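Local coordinates for ThiJ/PfpI domain protein (Brachyspira murdochii, PDB 4HCJ), which is of unknown function but binds magnesium and, as a DJ-1/PfpI family member, is probably a hydrolase, at residues N152-N157 with N167-V172; G110-A115 with S129-H134. All blocks are in the same frame, centred on the assembly; numbering follows the deposited sequence.

Along the chain, contact 2 comes first and closes before contact 1 opens, so the two follow in series and neither nest nor cross. Contact 2 folds helix 132-137 and the turn before it back onto helix 110-116, closing a loop that contains the short strand 124-125. Contact 1 then brings helix 162-174 back, antiparallel, against strand 153-156. The contacts lie about 16 Å apart, centre to centre. Strand 153-156 joins them: Val154 looks toward the helix of contact 1, while Ile153 and Thr155 on the reverse face meet selenomethionine Met114, and Thr155 also meets Val111, both residues of segment 110-115. Helices 110-116 and 162-174 thus sandwich this part of the central sheet.

Contact 1. Residues N152-N157 with N167-V172; sequences NIVTAN and NAVVGV
The helix turn that presents Ala168 and Val172 to Val154 is closed by the backbone bond from Val172 N to Ala168 O (3.1 Å). Beside it is the shorter Gly171 N to Asn167 O bond, at 2.9 Å. No hydrogen bond crosses from strand to helix; the join is wholly apolar. Val154 has CG1 anti to its amide nitrogen (chi1 -177°), which spreads the two methyls over different helix residues. CG1 lies 3.9 Å from Val169 CG2, the side chains slanting past one another, and Ala168 CB comes to the same methyl at a looser 4.4 Å. Val154 CG2 meets Val172 CG2 tip to tip at 4.2 Å. One valine is seated over three residues of the helix face, with Val154 level with Val169. Strand 153-156 and helix segment 167-172 run nearly antiparallel, at 169°, their axes approaching to 9.2 Å. Ile153 and Thr155 turn to the other side of the sheet. Val154 bonds through its backbone to Val104 and Gly106 of parallel strand 103-107, while Thr155 pairs with Val148 of antiparallel strand 147-150. Helix 162-174 packs against all three strands, Val169 reaching Ala105, Val172 reaching Ile103 and Val149, with Phe31 of helix 21-33 alongside.

Contact 2. Residues G110-A115 with S129-H134; sequences GVVIMA and SADESH
Val112 points its two methyls at two different residues of the facing segment, CG2 at Asp131 and CG1 at His134. The fork is set by chi1 of 178°, which puts CG1 opposite the amide nitrogen and CG2 opposite the carbonyl carbon. CG2 packs 3.7 Å from Asp131 CB, and the aspartate side chain crosses the valine at about a right angle, bringing its OD2 to 3.8 Å from the same methyl. The methyl is thus in van der Waals contact with CB and the flank of the carboxylate. Asp131 OD2 is hydrogen-bonded to Ser109 OG, in the residues leading into segment 110-115, which probably limits rotation of the carboxylate. Asp131 occupies the N-cap position of helix 132-137 but makes no capping bond with its side chain, which is turned to Ser109 and Val112 instead. Val112 CG1 rests 3.8 Å from His134 CB and 4.2 Å from His134 CG, approaching the imidazole obliquely. Ser133 OG stands 3.5 Å above one face of the His134 ring, toward its rim. Further along, Ala115 CB touches His134 O at 4.1 Å. With an alanine here in place of Val112, both gamma methyls would go, and Asp131 CB and His134 CB would probably lose their shared packing partner, with a gap between them. Trp85 closes the cluster, touching Val112 and Asp131 and meeting the His134 ring with the planes at about 55°. His134 lies about 5 Å, side chain to side chain, from His137, which binds magnesium in a crystal structure of this protein, though not in this chain's model. Strand 103-107 leads by a tight turn into helix 110-116, the strand-turn-helix that in DJ-1/PfpI relatives forms the nucleophile elbow.

Contact 1. Residues N152-N157 with N167-V172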
ATOM      1  N   ASN A 152       8.756  -9.608  -3.444  1.00  8.74           N
ATOM      2  CA  ASN A 152       7.955  -8.541  -4.036  1.00  8.72           C
ATOM      3  C   ASN A 152       6.987  -7.895  -3.048  1.00  7.23           C
ATOM      4  O   ASN A 152       6.254  -6.999  -3.431  1.00  8.06           O
ATOM      5  CB  ASN A 152       7.149  -9.073  -5.221  1.00 11.29           C
ATOM      6  CG  ASN A 152       8.000  -9.401  -6.413  1.00 15.24           C
ATOM      7  OD1 ASN A 152       9.192  -9.132  -6.433  1.00 17.04           O
ATOM      8  ND2 ASN A 152       7.383  -9.979  -7.419  1.00 18.62           N
ATOM      9  N   ILE A 153       6.974  -8.360  -1.800  1.00  6.42           N
ATOM     10  CA  ILE A 153       6.104  -7.811  -0.770  1.00  6.30           C
ATOM     11  C   ILE A 153       6.919  -6.873   0.115  1.00  6.51           C
ATOM     12  O   ILE A 153       7.992  -7.243   0.597  1.00  7.49           O
ATOM     13  CB  ILE A 153       5.456  -8.958   0.052  1.00  7.02           C
ATOM     14  CG1 ILE A 153       4.510  -9.768  -0.838  1.00  8.47           C
ATOM     15  CG2 ILE A 153       4.753  -8.419   1.295  1.00  7.85           C
ATOM     16  CD1 ILE A 153       4.000 -11.042  -0.218  1.00  9.45           C
ATOM     17  N   VAL A 154       6.411  -5.665   0.337  1.00  5.60           N
ATOM     18  CA  VAL A 154       7.083  -4.701   1.196  1.00  5.95           C
ATOM     19  C   VAL A 154       6.065  -4.165   2.199  1.00  5.70           C
ATOM     20  O   VAL A 154       4.972  -3.761   1.811  1.00  6.46           O
ATOM     21  CB  VAL A 154       7.678  -3.506   0.400  1.00  6.89           C
ATOM     22  CG1 VAL A 154       8.429  -2.572   1.333  1.00  7.24           C
ATOM     23  CG2 VAL A 154       8.597  -4.013  -0.715  1.00  7.85           C
ATOM     24  N   THR A 155       6.409  -4.188   3.485  1.00  5.55           N
ATOM     25  CA  THR A 155       5.508  -3.680   4.506  1.00  5.83           C
ATOM     26  C   THR A 155       6.248  -2.713   5.423  1.00  5.30           C
ATOM     27  O   THR A 155       7.485  -2.763   5.556  1.00  6.16           O
ATOM     28  CB  THR A 155       4.845  -4.812   5.321  1.00  5.86           C
ATOM     29  OG1 THR A 155       5.858  -5.622   5.924  1.00  6.14           O
ATOM     30  CG2 THR A 155       3.923  -5.678   4.456  1.00  6.56           C
ATOM     31  N   ALA A 156       5.489  -1.830   6.068  1.00  5.53           N
ATOM     32  CA  ALA A 156       6.044  -0.888   7.026  1.00  5.76           C
ATOM     33  C   ALA A 156       5.045  -0.640   8.139  1.00  5.47           C
ATOM     34  O   ALA A 156       3.841  -0.870   7.990  1.00  6.11           O
ATOM     35  CB  ALA A 156       6.462   0.417   6.352  1.00  6.59           C
ATOM     36  N   ASN A 157       5.551  -0.140   9.264  1.00  5.78           N
ATOM     37  CA  ASN A 157       4.778  -0.162  10.500  1.00  6.41           C
ATOM     38  C   ASN A 157       3.963   1.090  10.825  1.00  7.69           C
ATOM     39  O   ASN A 157       3.471   1.207  11.936  1.00 10.40           O
ATOM     40  CB  ASN A 157       5.663  -0.534  11.692  1.00  6.73           C
ATOM     41  CG  ASN A 157       6.636   0.551  12.062  1.00  6.90           C
ATOM     42  OD1 ASN A 157       6.770   1.543  11.357  1.00  7.48           O
ATOM     43  ND2 ASN A 157       7.355   0.342  13.153  1.00  8.52           N
ATOM     44  N   ASN A 167      11.501   4.612   0.361  1.00  6.72           N
ATOM     45  CA  ASN A 167      12.840   4.324  -0.134  1.00  7.63           C
ATOM     46  C   ASN A 167      13.034   2.830  -0.403  1.00  7.34           C
ATOM     47  O   ASN A 167      13.688   2.448  -1.383  1.00  7.44           O
ATOM     48  CB  ASN A 167      13.907   4.831   0.843  1.00  8.72           C
ATOM     49  CG  ASN A 167      14.038   6.348   0.842  1.00 10.33           C
ATOM     50  OD1 ASN A 167      13.851   6.995  -0.179  1.00 11.21           O
ATOM     51  ND2 ASN A 167      14.395   6.916   1.997  1.00 12.02           N
ATOM     52  N   ALA A 168      12.484   1.980   0.470  1.00  6.64           N
ATOM     53  CA  ALA A 168      12.598   0.535   0.268  1.00  7.14           C
ATOM     54  C   ALA A 168      11.850   0.077  -0.984  1.00  6.76           C
ATOM     55  O   ALA A 168      12.351  -0.743  -1.750  1.00  7.40           O
ATOM     56  CB  ALA A 168      12.105  -0.228   1.497  1.00  7.78           C
ATOM     57  N   VAL A 169      10.652   0.623  -1.204  1.00  6.72           N
ATOM     58  CA  VAL A 169       9.884   0.307  -2.403  1.00  6.75           C
ATOM     59  C   VAL A 169      10.641   0.746  -3.666  1.00  6.84           C
ATOM     60  O   VAL A 169      10.731  -0.016  -4.638  1.00  7.31           O
ATOM     61  CB  VAL A 169       8.471   0.916  -2.336  1.00  6.92           C
ATOM     62  CG1 VAL A 169       7.748   0.779  -3.668  1.00  7.32           C
ATOM     63  CG2 VAL A 169       7.668   0.248  -1.219  1.00  7.44           C
ATOM     64  N   VAL A 170      11.187   1.967  -3.655  1.00  6.77           N
ATOM     65  CA  VAL A 170      11.982   2.440  -4.788  1.00  7.28           C
ATOM     66  C   VAL A 170      13.173   1.503  -5.037  1.00  7.56           C
ATOM     67  O   VAL A 170      13.488   1.198  -6.190  1.00  8.30           O
ATOM     68  CB  VAL A 170      12.447   3.893  -4.565  1.00  7.79           C
ATOM     69  CG1 VAL A 170      13.527   4.285  -5.588  1.00  8.42           C
ATOM     70  CG2 VAL A 170      11.255   4.852  -4.641  1.00  8.19           C
ATOM     71  N   GLY A 171      13.842   1.050  -3.973  1.00  8.13           N
ATOM     72  CA  GLY A 171      14.956   0.130  -4.131  1.00  8.99           C
ATOM     73  C   GLY A 171      14.552  -1.153  -4.841  1.00  9.07           C
ATOM     74  O   GLY A 171      15.251  -1.635  -5.733  1.00 10.42           O
ATOM     75  N   VAL A 172      13.411  -1.720  -4.472  1.00  8.78           N
ATOM     76  CA  VAL A 172      12.927  -2.922  -5.148  1.00  9.28           C
ATOM     77  C   VAL A 172      12.594  -2.627  -6.616  1.00  9.35           C
ATOM     78  O   VAL A 172      13.010  -3.344  -7.514  1.00 10.82           O
ATOM     79  CB  VAL A 172      11.715  -3.523  -4.413  1.00 10.17           C
ATOM     80  CG1 VAL A 172      11.177  -4.697  -5.182  1.00 11.50           C
ATOM     81  CG2 VAL A 172      12.083  -3.937  -2.978  1.00 10.76           C
TER

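Contact 2. Residues G110-A115 with S129-H134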
ATOM      1  N   GLY A 110      -2.774  -0.256   6.154  1.00  5.39           N
ATOM      2  CA  GLY A 110      -2.888  -0.867   4.841  1.00  5.81           C
ATOM      3  C   GLY A 110      -2.455  -2.328   4.799  1.00  5.45           C
ATOM      4  O   GLY A 110      -2.954  -3.112   3.983  1.00  5.63           O
ATOM      5  N   VAL A 111      -1.531  -2.714   5.686  1.00  5.40           N
ATOM      6  CA  VAL A 111      -1.040  -4.090   5.713  1.00  5.39           C
ATOM      7  C   VAL A 111      -2.181  -5.072   6.005  1.00  5.22           C
ATOM      8  O   VAL A 111      -2.138  -6.214   5.551  1.00  5.64           O
ATOM      9  CB  VAL A 111       0.120  -4.244   6.730  1.00  6.39           C
ATOM     10  CG1 VAL A 111       0.617  -5.685   6.811  1.00  6.86           C
ATOM     11  CG2 VAL A 111       1.275  -3.317   6.348  1.00  6.61           C
ATOM     12  N   VAL A 112      -3.190  -4.649   6.780  1.00  5.38           N
ATOM     13  CA  VAL A 112      -4.296  -5.535   7.110  1.00  5.60           C
ATOM     14  C   VAL A 112      -5.072  -5.994   5.869  1.00  5.27           C
ATOM     15  O   VAL A 112      -5.555  -7.121   5.825  1.00  5.84           O
ATOM     16  CB  VAL A 112      -5.206  -4.934   8.184  1.00  6.10           C
ATOM     17  CG1 VAL A 112      -6.396  -5.848   8.478  1.00  6.65           C
ATOM     18  CG2 VAL A 112      -4.405  -4.663   9.448  1.00  7.01           C
ATOM     19  N   ILE A 113      -5.193  -5.132   4.854  1.00  5.34           N
ATOM     20  CA  ILE A 113      -5.851  -5.548   3.619  1.00  5.93           C
ATOM     21  C   ILE A 113      -5.111  -6.741   3.019  1.00  5.72           C
ATOM     22  O   ILE A 113      -5.716  -7.721   2.573  1.00  6.00           O
ATOM     23  CB  ILE A 113      -5.929  -4.399   2.609  1.00  6.15           C
ATOM     24  CG1 ILE A 113      -6.844  -3.285   3.151  1.00  7.08           C
ATOM     25  CG2 ILE A 113      -6.421  -4.886   1.243  1.00  6.80           C
ATOM     26  CD1 ILE A 113      -6.764  -1.977   2.357  1.00  7.86           C
HETATM   27  N   MSE A 114      -3.786  -6.627   2.957  1.00  5.51           N
HETATM   28  CA  MSE A 114      -2.951  -7.700   2.428  1.00  6.11           C
HETATM   29  C   MSE A 114      -3.069  -8.991   3.258  1.00  5.82           C
HETATM   30  O   MSE A 114      -3.184 -10.098   2.700  1.00  6.25           O
HETATM   31  CB  MSE A 114      -1.507  -7.212   2.340  1.00  6.18           C
HETATM   32  CG  MSE A 114      -1.346  -6.073   1.319  1.00  6.39           C
HETATM   33 SE   MSE A 114       0.250  -4.987   1.563  0.92  5.14          SE
HETATM   34  CE  MSE A 114       1.643  -6.325   1.317  1.00  7.17           C
ATOM     35  N   ALA A 115      -3.076  -8.840   4.581  1.00  5.65           N
ATOM     36  CA  ALA A 115      -3.227  -9.994   5.450  1.00  6.26           C
ATOM     37  C   ALA A 115      -4.566 -10.682   5.194  1.00  5.86           C
ATOM     38  O   ALA A 115      -4.640 -11.909   5.065  1.00  6.46           O
ATOM     39  CB  ALA A 115      -3.120  -9.564   6.903  1.00  6.97           C
ATOM     40  N   SER A 129       1.449  -1.530  15.248  1.00 13.43           N
ATOM     41  CA  SER A 129       1.386  -2.291  16.477  1.00 14.57           C
ATOM     42  C   SER A 129      -0.050  -2.674  16.895  1.00 13.28           C
ATOM     43  O   SER A 129      -0.329  -3.820  17.249  1.00 13.95           O
ATOM     44  CB  SER A 129       2.055  -1.497  17.587  1.00 18.68           C
ATOM     45  OG  SER A 129       2.073  -2.261  18.761  1.00 21.71           O
ATOM     46  N   ALA A 130      -0.965  -1.725  16.795  1.00 12.32           N
ATOM     47  CA  ALA A 130      -2.364  -1.962  17.147  1.00 12.63           C
ATOM     48  C   ALA A 130      -3.047  -3.039  16.301  1.00 10.97           C
ATOM     49  O   ALA A 130      -4.063  -3.601  16.718  1.00 11.91           O
ATOM     50  CB  ALA A 130      -3.157  -0.664  17.054  1.00 14.44           C
ATOM     51  N   ASP A 131      -2.499  -3.319  15.124  1.00  8.70           N
ATOM     52  CA  ASP A 131      -3.136  -4.215  14.173  1.00  8.33           C
ATOM     53  C   ASP A 131      -2.535  -5.623  14.175  1.00  8.70           C
ATOM     54  O   ASP A 131      -2.883  -6.439  13.311  1.00  9.18           O
ATOM     55  CB  ASP A 131      -3.009  -3.656  12.742  1.00  8.68           C
ATOM     56  CG  ASP A 131      -3.730  -2.326  12.525  1.00  8.71           C
ATOM     57  OD1 ASP A 131      -4.641  -1.989  13.315  1.00 10.12           O
ATOM     58  OD2 ASP A 131      -3.387  -1.639  11.520  1.00  8.48           O
ATOM     59  N   GLU A 132      -1.660  -5.930  15.111  0.58  9.25           N
ATOM     60  CA  GLU A 132      -0.964  -7.203  15.040  0.58 10.13           C
ATOM     61  C   GLU A 132      -1.908  -8.430  15.176  0.58  9.24           C
ATOM     62  O   GLU A 132      -1.594  -9.493  14.645  0.58  8.91           O
ATOM     63  CB  GLU A 132       0.219  -7.199  16.029  0.58 11.31           C
ATOM     64  CG  GLU A 132       1.325  -6.148  15.657  0.58 12.14           C
ATOM     65  CD  GLU A 132       2.552  -6.146  16.563  0.58 14.11           C
ATOM     66  OE1 GLU A 132       2.686  -7.043  17.392  0.58 14.74           O
ATOM     67  OE2 GLU A 132       3.391  -5.229  16.451  0.58 14.71           O
ATOM     68  N   SER A 133      -3.063  -8.285  15.839  1.00  8.79           N
ATOM     69  CA  SER A 133      -4.042  -9.367  15.867  1.00  9.13           C
ATOM     70  C   SER A 133      -4.436  -9.797  14.451  1.00  7.57           C
ATOM     71  O   SER A 133      -4.411 -10.989  14.113  1.00  7.60           O
ATOM     72  CB  SER A 133      -5.273  -8.917  16.649  1.00 11.42           C
ATOM     73  OG  SER A 133      -5.871  -7.798  16.039  1.00 14.00           O
ATOM     74  N   HIS A 134      -4.800  -8.822  13.626  1.00  7.52           N
ATOM     75  CA  HIS A 134      -5.286  -9.125  12.284  1.00  8.06           C
ATOM     76  C   HIS A 134      -4.201  -9.719  11.418  1.00  7.38           C
ATOM     77  O   HIS A 134      -4.435 -10.620  10.601  1.00  8.21           O
ATOM     78  CB  HIS A 134      -5.807  -7.868  11.601  1.00  9.58           C
ATOM     79  CG  HIS A 134      -6.777  -7.106  12.432  1.00 12.02           C
ATOM     80  ND1 HIS A 134      -8.096  -7.475  12.548  1.00 16.23           N
ATOM     81  CD2 HIS A 134      -6.624  -5.986  13.176  1.00 13.90           C
ATOM     82  CE1 HIS A 134      -8.711  -6.627  13.351  1.00 16.81           C
ATOM     83  NE2 HIS A 134      -7.838  -5.723  13.753  1.00 16.08           N
TER